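Crov588 (Cafeteriavirus, PDB 6NYR) is of unknown function but forms a circular leucine-rich-repeat solenoid of FNIP repeats, an architecture that in related proteins often serves protein binding. Local coordinates at residues Y497-H502 with H519-T524; S525-L530 with F548-I553; F544-N549 with F566-N571. All coordinates share one frame; numbering follows the deposited sequence.

The three contacts join neighbouring coils of the same solenoid at increasing distance from the middle of the ring, in the order 1, 3, 2. The centre of contact 1 lies about 25 Å from the centre of the chain; it pairs two short parallel strands through backbone bonds, with leucines on one face and Y497, E499, H519 and I521 on the other. Contact 3 follows the bend after the strands, where phenylalanines fill the coil interior. Contact 2 lies furthest out, with buried F526, F548 and L530 beneath an asparagine–glutamine network and exposed N529 and K551. All three are partly buried, each with an apolar inner side and a more polar outer one. Contacts 2 and 3 share F548 and N549.

Contact 1 (Y497-H502 with H519-T524); sequences YLELGH and HLIFGT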
loop_
_atom_site.group_PDB
_atom_site.type_symbol
_atom_site.label_atom_id
_atom_site.label_comp_id
_atom_site.label_asym_id
_atom_site.label_seq_id
_atom_site.Cartn_x
_atom_site.Cartn_y
_atom_site.Cartn_z
ATOM N N TYR A 497 6.648 19.412 15.456
ATOM C CA TYR A 497 5.871 18.211 15.744
ATOM C C TYR A 497 6.407 17.562 17.007
ATOM O O TYR A 497 7.604 17.267 17.101
ATOM C CB TYR A 497 5.922 17.230 14.568
ATOM C CG TYR A 497 5.088 15.978 14.748
ATOM C CD1 TYR A 497 5.578 14.884 15.451
ATOM C CD2 TYR A 497 3.813 15.886 14.207
ATOM C CE1 TYR A 497 4.822 13.738 15.610
ATOM C CE2 TYR A 497 3.047 14.741 14.366
ATOM C CZ TYR A 497 3.555 13.669 15.067
ATOM O OH TYR A 497 2.804 12.529 15.225
ATOM N N LEU A 498 5.522 17.354 17.982
ATOM C CA LEU A 498 5.876 16.694 19.233
ATOM C C LEU A 498 4.793 15.676 19.549
ATOM O O LEU A 498 3.638 16.050 19.776
ATOM C CB LEU A 498 6.006 17.701 20.378
ATOM C CG LEU A 498 6.201 17.122 21.780
ATOM C CD1 LEU A 498 7.541 16.405 21.896
ATOM C CD2 LEU A 498 6.071 18.206 22.848
ATOM N N GLU A 499 5.167 14.403 19.582
ATOM C CA GLU A 499 4.252 13.320 19.911
ATOM C C GLU A 499 4.703 12.686 21.221
ATOM O O GLU A 499 5.824 12.174 21.317
ATOM C CB GLU A 499 4.205 12.273 18.802
ATOM C CG GLU A 499 3.185 11.168 19.068
ATOM C CD GLU A 499 3.134 10.123 17.973
ATOM O OE1 GLU A 499 3.486 10.444 16.817
ATOM O OE2 GLU A 499 2.741 8.976 18.277
ATOM N N LEU A 500 3.833 12.731 22.222
ATOM C CA LEU A 500 4.067 12.111 23.514
ATOM C C LEU A 500 3.465 10.714 23.514
ATOM O O LEU A 500 2.492 10.440 22.805
ATOM C CB LEU A 500 3.457 12.973 24.614
ATOM C CG LEU A 500 4.135 14.348 24.646
ATOM C CD1 LEU A 500 3.185 15.430 25.130
ATOM C CD2 LEU A 500 5.390 14.309 25.511
ATOM N N GLY A 501 4.058 9.827 24.310
ATOM C CA GLY A 501 3.736 8.420 24.270
ATOM C C GLY A 501 2.700 7.996 25.297
ATOM O O GLY A 501 2.085 8.807 25.990
ATOM N N HIS A 502 2.511 6.677 25.376
ATOM C CA HIS A 502 1.448 6.114 26.197
ATOM C C HIS A 502 1.510 6.627 27.628
ATOM O O HIS A 502 0.507 7.096 28.178
ATOM C CB HIS A 502 1.536 4.582 26.188
ATOM C CG HIS A 502 0.459 3.917 26.988
ATOM N ND1 HIS A 502 0.562 3.705 28.347
ATOM C CD2 HIS A 502 -0.749 3.426 26.621
ATOM C CE1 HIS A 502 -0.536 3.113 28.783
ATOM N NE2 HIS A 502 -1.347 2.931 27.755
ATOM N N HIS A 519 1.996 21.132 15.818
ATOM C CA HIS A 519 1.281 19.879 16.039
ATOM C C HIS A 519 1.649 19.307 17.402
ATOM O O HIS A 519 2.831 19.117 17.698
ATOM C CB HIS A 519 1.610 18.853 14.949
ATOM C CG HIS A 519 1.039 19.185 13.607
ATOM N ND1 HIS A 519 1.466 20.262 12.859
ATOM C CD2 HIS A 519 0.075 18.575 12.879
ATOM C CE1 HIS A 519 0.785 20.302 11.728
ATOM N NE2 HIS A 519 -0.063 19.290 11.714
ATOM N N LEU A 520 0.639 19.025 18.224
ATOM C CA LEU A 520 0.850 18.424 19.537
ATOM C C LEU A 520 -0.063 17.215 19.673
ATOM O O LEU A 520 -1.270 17.312 19.428
ATOM C CB LEU A 520 0.585 19.429 20.658
ATOM C CG LEU A 520 0.859 18.928 22.072
ATOM C CD1 LEU A 520 2.285 18.403 22.202
ATOM C CD2 LEU A 520 0.600 20.026 23.092
ATOM N N ILE A 521 0.516 16.086 20.073
ATOM C CA ILE A 521 -0.195 14.820 20.184
ATOM C C ILE A 521 0.040 14.274 21.584
ATOM O O ILE A 521 1.184 13.970 21.945
ATOM C CB ILE A 521 0.288 13.792 19.137
ATOM C CG1 ILE A 521 0.185 14.356 17.719
ATOM C CG2 ILE A 521 -0.480 12.480 19.302
ATOM C CD1 ILE A 521 -1.207 14.428 17.161
ATOM N N PHE A 522 -1.025 14.153 22.368
ATOM C CA PHE A 522 -0.931 13.534 23.681
ATOM C C PHE A 522 -1.207 12.042 23.585
ATOM O O PHE A 522 -2.043 11.598 22.791
ATOM C CB PHE A 522 -1.906 14.186 24.659
ATOM C CG PHE A 522 -1.450 15.518 25.168
ATOM C CD1 PHE A 522 -0.391 15.607 26.054
ATOM C CD2 PHE A 522 -2.072 16.684 24.759
ATOM C CE1 PHE A 522 0.035 16.828 26.529
ATOM C CE2 PHE A 522 -1.648 17.914 25.226
ATOM C CZ PHE A 522 -0.594 17.987 26.113
ATOM N N GLY A 523 -0.495 11.270 24.395
ATOM C CA GLY A 523 -0.673 9.837 24.436
ATOM C C GLY A 523 -1.824 9.408 25.332
ATOM O O GLY A 523 -2.589 10.212 25.866
ATOM N N THR A 524 -1.922 8.088 25.501
ATOM C CA THR A 524 -3.030 7.494 26.239
ATOM C C THR A 524 -3.225 8.147 27.600
ATOM O O THR A 524 -4.343 8.525 27.970
ATOM C CB THR A 524 -2.776 5.990 26.410
ATOM O OG1 THR A 524 -2.774 5.348 25.130
ATOM C CG2 THR A 524 -3.824 5.350 27.311
#
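Y497 and I521 meet above the paired strands, the phenol OH coming 4.1 Å from CG1 of the isoleucine. With CG anti to the backbone N (chi1 -177°), the Y497 ring extends along its own strand past H519 CB, and Y497 OH donates a hydrogen bond to E499 OE1 at 2.7 Å. That oxygen lies in the plane of the tyrosine ring and is met on its anti side, 34° out of the carboxylate plane, while the extended E499 chain rests CG against I521 CG2 at 3.9 Å. On the other face L498 and L520 run alongside, L498 CD2 lying 3.8 Å from L520 CD1. These are neighbouring parallel strands of the leucine-rich-repeat solenoid, their axes 5.0 Å apart, joined by L498 N to H519 O, I521 N to L498 O and L500 N to I521 O. Beyond the strands CG of L500 lies beside the backbone N, opposite the carbonyl carbon (chi1 -62°), and CD1 of L500 sits 3.7 Å from both CD1 and CE1 of F522, whose ring stacks in turn with F526. G523 CA directs a C-H toward G501 O. At the bend, H502 CD2 lies 3.2 Å from T524 OG1, and H480 of the preceding coil stacks on the H502 ring.

Contact 2 (S525-L530 with F548-I553); sequences SFNQNL and FNQKII
N527 presents its side-chain oxygen to two donors of the next coil, the backbone N of N549 and the side-chain amide of Q550. N549 N lies 2.8 Å from N527 OD1 and Q550 NE2 lies 3.0 Å from the same N527 OD1. Both bonds are nearly straight at hydrogen (176° and 169°), yet the donors come from opposite faces of the N527 amide, each well above its plane and not along a lone pair. The oxygen is thus clasped between them, which should limit rotation of the amide. Q550 reaches this position by folding back at chi2 (-56°), so that its chain crosses that of N527 at about a right angle and Q550 CG settles 3.6 Å from N529 N. The bonded oxygen lies in the plane of the Q550 amide itself. Such asparagine-to-backbone bonds run from coil to coil in this FNIP-type leucine-rich-repeat solenoid: N505 OD1 likewise receives both N527 N and Q528 NE2, so the residue that takes two bonds here is itself held by the preceding coil. Beneath the polar layer lie the phenylalanines of both turns. The F526 and F548 side chains run alongside one another, with CE2 of F526 3.9 Å from CD1 of F548. Each ring carries a backbone nitrogen over its centre, Q528 N above F526 and Q550 N above F548, both at 3.9 Å from the ring plane. Q528 O meets the edge of F548 near CE1, 3.6 Å away and in the ring plane. L530 CD1 approaches F548 CE1 only loosely, at 4.5 Å, and L530 also touches F544.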
loop_
_atom_site.group_PDB
_atom_site.type_symbol
_atom_site.label_atom_id
_atom_site.label_comp_id
_atom_site.label_asym_id
_atom_site.label_seq_id
_atom_site.Cartn_x
_atom_site.Cartn_y
_atom_site.Cartn_z
ATOM N N SER A 525 -2.142 8.297 28.357
ATOM C CA SER A 525 -2.259 8.527 29.788
ATOM C C SER A 525 -2.338 9.994 30.183
ATOM O O SER A 525 -2.735 10.285 31.317
ATOM C CB SER A 525 -1.074 7.883 30.516
ATOM O OG SER A 525 -1.084 6.475 30.351
ATOM N N PHE A 526 -1.980 10.921 29.301
ATOM C CA PHE A 526 -1.918 12.314 29.711
ATOM C C PHE A 526 -3.275 12.771 30.237
ATOM O O PHE A 526 -4.289 12.672 29.539
ATOM C CB PHE A 526 -1.479 13.217 28.561
ATOM C CG PHE A 526 -1.403 14.663 28.957
ATOM C CD1 PHE A 526 -0.341 15.124 29.715
ATOM C CD2 PHE A 526 -2.407 15.552 28.612
ATOM C CE1 PHE A 526 -0.270 16.446 30.105
ATOM C CE2 PHE A 526 -2.343 16.876 28.994
ATOM C CZ PHE A 526 -1.270 17.324 29.744
ATOM N N ASN A 527 -3.295 13.274 31.466
ATOM C CA ASN A 527 -4.528 13.780 32.055
ATOM C C ASN A 527 -4.201 14.861 33.084
ATOM O O ASN A 527 -4.666 14.831 34.224
ATOM C CB ASN A 527 -5.334 12.641 32.681
ATOM C CG ASN A 527 -6.731 13.069 33.078
ATOM O OD1 ASN A 527 -7.246 14.076 32.590
ATOM N ND2 ASN A 527 -7.358 12.301 33.962
ATOM N N GLN A 528 -3.401 15.844 32.683
ATOM C CA GLN A 528 -3.054 16.968 33.541
ATOM C C GLN A 528 -3.733 18.232 33.035
ATOM O O GLN A 528 -3.839 18.451 31.824
ATOM C CB GLN A 528 -1.540 17.187 33.606
ATOM C CG GLN A 528 -0.753 16.000 34.135
ATOM C CD GLN A 528 -1.197 15.567 35.519
ATOM O OE1 GLN A 528 -1.346 16.388 36.426
ATOM N NE2 GLN A 528 -1.413 14.269 35.687
ATOM N N ASN A 529 -4.201 19.056 33.968
ATOM C CA ASN A 529 -4.878 20.290 33.602
ATOM C C ASN A 529 -3.925 21.224 32.868
ATOM O O ASN A 529 -2.770 21.401 33.265
ATOM C CB ASN A 529 -5.416 20.976 34.855
ATOM C CG ASN A 529 -6.154 22.255 34.544
ATOM O OD1 ASN A 529 -7.189 22.244 33.878
ATOM N ND2 ASN A 529 -5.622 23.374 35.026
ATOM N N LEU A 530 -4.417 21.826 31.792
ATOM C CA LEU A 530 -3.654 22.797 31.019
ATOM C C LEU A 530 -4.103 24.197 31.421
ATOM O O LEU A 530 -5.303 24.492 31.429
ATOM C CB LEU A 530 -3.837 22.581 29.519
ATOM C CG LEU A 530 -3.315 21.250 28.974
ATOM C CD1 LEU A 530 -3.897 20.981 27.585
ATOM C CD2 LEU A 530 -1.794 21.214 28.939
ATOM N N PHE A 548 -7.321 12.018 28.731
ATOM C CA PHE A 548 -7.441 13.425 29.089
ATOM C C PHE A 548 -8.895 13.782 29.371
ATOM O O PHE A 548 -9.743 13.721 28.473
ATOM C CB PHE A 548 -6.901 14.339 27.995
ATOM C CG PHE A 548 -7.110 15.800 28.295
ATOM C CD1 PHE A 548 -6.259 16.474 29.161
ATOM C CD2 PHE A 548 -8.172 16.493 27.736
ATOM C CE1 PHE A 548 -6.458 17.812 29.450
ATOM C CE2 PHE A 548 -8.374 17.834 28.023
ATOM C CZ PHE A 548 -7.516 18.490 28.881
ATOM N N ASN A 549 -9.186 14.167 30.615
ATOM C CA ASN A 549 -10.529 14.589 30.991
ATOM C C ASN A 549 -10.465 15.708 32.035
ATOM O O ASN A 549 -10.995 15.609 33.138
ATOM C CB ASN A 549 -11.346 13.411 31.524
ATOM C CG ASN A 549 -12.821 13.744 31.680
ATOM O OD1 ASN A 549 -13.340 14.637 31.011
ATOM N ND2 ASN A 549 -13.498 13.031 32.575
ATOM N N GLN A 550 -9.796 16.801 31.686
ATOM C CA GLN A 550 -9.731 17.981 32.533
ATOM C C GLN A 550 -10.556 19.100 31.910
ATOM O O GLN A 550 -10.706 19.176 30.686
ATOM C CB GLN A 550 -8.289 18.455 32.732
ATOM C CG GLN A 550 -7.416 17.444 33.430
ATOM C CD GLN A 550 -7.979 17.012 34.767
ATOM O OE1 GLN A 550 -8.245 17.837 35.641
ATOM N NE2 GLN A 550 -8.187 15.710 34.923
ATOM N N LYS A 551 -11.096 19.969 32.757
ATOM C CA LYS A 551 -11.848 21.104 32.247
ATOM C C LYS A 551 -10.889 22.115 31.632
ATOM O O LYS A 551 -9.818 22.396 32.179
ATOM C CB LYS A 551 -12.665 21.773 33.348
ATOM C CG LYS A 551 -13.721 22.729 32.791
ATOM C CD LYS A 551 -14.349 23.600 33.866
ATOM C CE LYS A 551 -15.825 23.278 34.048
ATOM N NZ LYS A 551 -16.009 21.988 34.775
ATOM N N ILE A 552 -11.279 22.657 30.483
ATOM C CA ILE A 552 -10.518 23.696 29.798
ATOM C C ILE A 552 -11.255 25.011 30.002
ATOM O O ILE A 552 -12.443 25.123 29.677
ATOM C CB ILE A 552 -10.342 23.381 28.308
ATOM C CG1 ILE A 552 -9.531 22.097 28.153
ATOM C CG2 ILE A 552 -9.652 24.538 27.597
ATOM C CD1 ILE A 552 -9.690 21.429 26.807
ATOM N N ILE A 553 -10.560 25.994 30.570
ATOM C CA ILE A 553 -11.155 27.302 30.808
ATOM C C ILE A 553 -10.648 28.281 29.755
ATOM O O ILE A 553 -9.926 27.899 28.825
ATOM C CB ILE A 553 -10.841 27.811 32.224
ATOM C CG1 ILE A 553 -9.382 28.259 32.328
ATOM C CG2 ILE A 553 -11.129 26.723 33.248
ATOM C CD1 ILE A 553 -8.939 28.581 33.747
#

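Contact 3 (F544-N549 with F566-N571); sequences FGTCFN and FGPKFN
N549 reaches across to K569 and N571 of the following coil with its amide. N549 CB stands 3.5 Å from K569 O, and N549 CG comes closer to the same K569 O, at 3.2 Å, so the amide carbon rests beside the carbonyl of the turn. N549 OD1 then accepts from N571 N at 2.7 Å, with the donor above the amide plane and off the lone pairs. A second donor, Q572 NE2, shares that oxygen. ND2, the other branch of the amide, passes near K569 O without bonding to it. The first torsion, with CG anti to the backbone N (chi1 -169°), carries the amide across toward the backbone N of N571. N571 OD1 in turn binds N593 N, so the run of asparagine-to-backbone hydrogen bonds in the leucine-rich-repeat solenoid continues into another coil. The residues before N571 are shaped by a type I turn from G567 to F570, closed by F570 N to G567 O. This turn is also tied to the preceding coil, where K569 N donates to T546 O at 3.2 Å and the K569 CB packs on that oxygen; P568 CD lies 3.8 Å from T546 CA. G567 CA sends a C-H toward G545 O. Inside the bend the aromatic rings form two matching columns. F544 and F566 lie nearly parallel (4°) but so far displaced that they hardly overlap, touching through CD2 of F544 and CD1 of F566 at 3.6 Å. F548 and F570 likewise run alongside each other one layer outward. Within each coil the rings also lie face against face: F544 CE1 sits 3.4 Å above the centre of the F548 ring, and F566 CD1 similarly covers F570. I552 packs on F566.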
loop_
_atom_site.group_PDB
_atom_site.type_symbol
_atom_site.label_atom_id
_atom_site.label_comp_id
_atom_site.label_asym_id
_atom_site.label_seq_id
_atom_site.Cartn_x
_atom_site.Cartn_y
_atom_site.Cartn_z
ATOM N N PHE A 544 -5.912 15.136 21.833
ATOM C CA PHE A 544 -5.867 14.564 23.171
ATOM C C PHE A 544 -5.983 13.046 23.099
ATOM O O PHE A 544 -6.652 12.492 22.223
ATOM C CB PHE A 544 -6.983 15.135 24.051
ATOM C CG PHE A 544 -6.720 16.535 24.508
ATOM C CD1 PHE A 544 -5.760 16.790 25.476
ATOM C CD2 PHE A 544 -7.420 17.601 23.966
ATOM C CE1 PHE A 544 -5.508 18.081 25.894
ATOM C CE2 PHE A 544 -7.165 18.893 24.385
ATOM C CZ PHE A 544 -6.210 19.126 25.347
ATOM N N GLY A 545 -5.331 12.379 24.050
ATOM C CA GLY A 545 -5.303 10.936 24.102
ATOM C C GLY A 545 -6.476 10.346 24.861
ATOM O O GLY A 545 -7.436 11.028 25.223
ATOM N N THR A 546 -6.365 9.045 25.136
ATOM C CA THR A 546 -7.459 8.308 25.756
ATOM C C THR A 546 -7.966 8.997 27.016
ATOM O O THR A 546 -9.167 9.252 27.157
ATOM C CB THR A 546 -7.003 6.880 26.088
ATOM O OG1 THR A 546 -6.689 6.175 24.881
ATOM C CG2 THR A 546 -8.082 6.129 26.855
ATOM N N CYS A 547 -7.061 9.319 27.940
ATOM C CA CYS A 547 -7.475 9.621 29.302
ATOM C C CYS A 547 -7.739 11.093 29.590
ATOM O O CYS A 547 -8.331 11.396 30.632
ATOM C CB CYS A 547 -6.416 9.128 30.298
ATOM S SG CYS A 547 -6.344 7.340 30.492
ATOM N N PHE A 548 -7.321 12.018 28.731
ATOM C CA PHE A 548 -7.441 13.425 29.089
ATOM C C PHE A 548 -8.895 13.782 29.371
ATOM O O PHE A 548 -9.743 13.721 28.473
ATOM C CB PHE A 548 -6.901 14.339 27.995
ATOM C CG PHE A 548 -7.110 15.800 28.295
ATOM C CD1 PHE A 548 -6.259 16.474 29.161
ATOM C CD2 PHE A 548 -8.172 16.493 27.736
ATOM C CE1 PHE A 548 -6.458 17.812 29.450
ATOM C CE2 PHE A 548 -8.374 17.834 28.023
ATOM C CZ PHE A 548 -7.516 18.490 28.881
ATOM N N ASN A 549 -9.186 14.167 30.615
ATOM C CA ASN A 549 -10.529 14.589 30.991
ATOM C C ASN A 549 -10.465 15.708 32.035
ATOM O O ASN A 549 -10.995 15.609 33.138
ATOM C CB ASN A 549 -11.346 13.411 31.524
ATOM C CG ASN A 549 -12.821 13.744 31.680
ATOM O OD1 ASN A 549 -13.340 14.637 31.011
ATOM N ND2 ASN A 549 -13.498 13.031 32.575
ATOM N N PHE A 566 -10.604 15.795 20.730
ATOM C CA PHE A 566 -10.678 15.224 22.067
ATOM C C PHE A 566 -10.697 13.701 21.996
ATOM O O PHE A 566 -11.150 13.108 21.012
ATOM C CB PHE A 566 -11.926 15.716 22.803
ATOM C CG PHE A 566 -11.867 17.158 23.196
ATOM C CD1 PHE A 566 -10.987 17.583 24.178
ATOM C CD2 PHE A 566 -12.694 18.089 22.594
ATOM C CE1 PHE A 566 -10.926 18.908 24.540
ATOM C CE2 PHE A 566 -12.636 19.421 22.958
ATOM C CZ PHE A 566 -11.752 19.827 23.931
ATOM N N GLY A 567 -10.215 13.068 23.061
ATOM C CA GLY A 567 -10.127 11.629 23.113
ATOM C C GLY A 567 -11.334 10.956 23.734
ATOM O O GLY A 567 -12.289 11.602 24.168
ATOM N N PRO A 568 -11.292 9.621 23.797
ATOM C CA PRO A 568 -12.430 8.855 24.324
ATOM C C PRO A 568 -13.056 9.386 25.606
ATOM O O PRO A 568 -14.283 9.510 25.682
ATOM C CB PRO A 568 -11.825 7.460 24.550
ATOM C CG PRO A 568 -10.785 7.335 23.465
ATOM C CD PRO A 568 -10.259 8.749 23.196
ATOM N N LYS A 569 -12.242 9.687 26.615
ATOM C CA LYS A 569 -12.752 9.945 27.956
ATOM C C LYS A 569 -13.051 11.413 28.253
ATOM O O LYS A 569 -13.542 11.712 29.346
ATOM C CB LYS A 569 -11.765 9.407 29.005
ATOM C CG LYS A 569 -11.836 7.903 29.215
ATOM C CD LYS A 569 -11.180 7.474 30.522
ATOM C CE LYS A 569 -11.412 5.988 30.783
ATOM N NZ LYS A 569 -10.184 5.251 31.194
ATOM N N PHE A 570 -12.767 12.335 27.339
ATOM C CA PHE A 570 -13.033 13.741 27.621
ATOM C C PHE A 570 -14.541 13.972 27.723
ATOM O O PHE A 570 -15.288 13.658 26.788
ATOM C CB PHE A 570 -12.432 14.650 26.550
ATOM C CG PHE A 570 -12.798 16.098 26.733
ATOM C CD1 PHE A 570 -12.102 16.900 27.625
ATOM C CD2 PHE A 570 -13.859 16.649 26.034
ATOM C CE1 PHE A 570 -12.450 18.228 27.806
ATOM C CE2 PHE A 570 -14.209 17.979 26.210
ATOM C CZ PHE A 570 -13.502 18.768 27.098
ATOM N N ASN A 571 -14.991 14.514 28.851
ATOM C CA ASN A 571 -16.413 14.765 29.061
ATOM C C ASN A 571 -16.605 15.931 30.031
ATOM O O ASN A 571 -17.186 15.803 31.107
ATOM C CB ASN A 571 -17.091 13.495 29.569
ATOM C CG ASN A 571 -18.600 13.608 29.598
ATOM O OD1 ASN A 571 -19.192 14.353 28.814
ATOM N ND2 ASN A 571 -19.234 12.876 30.507
#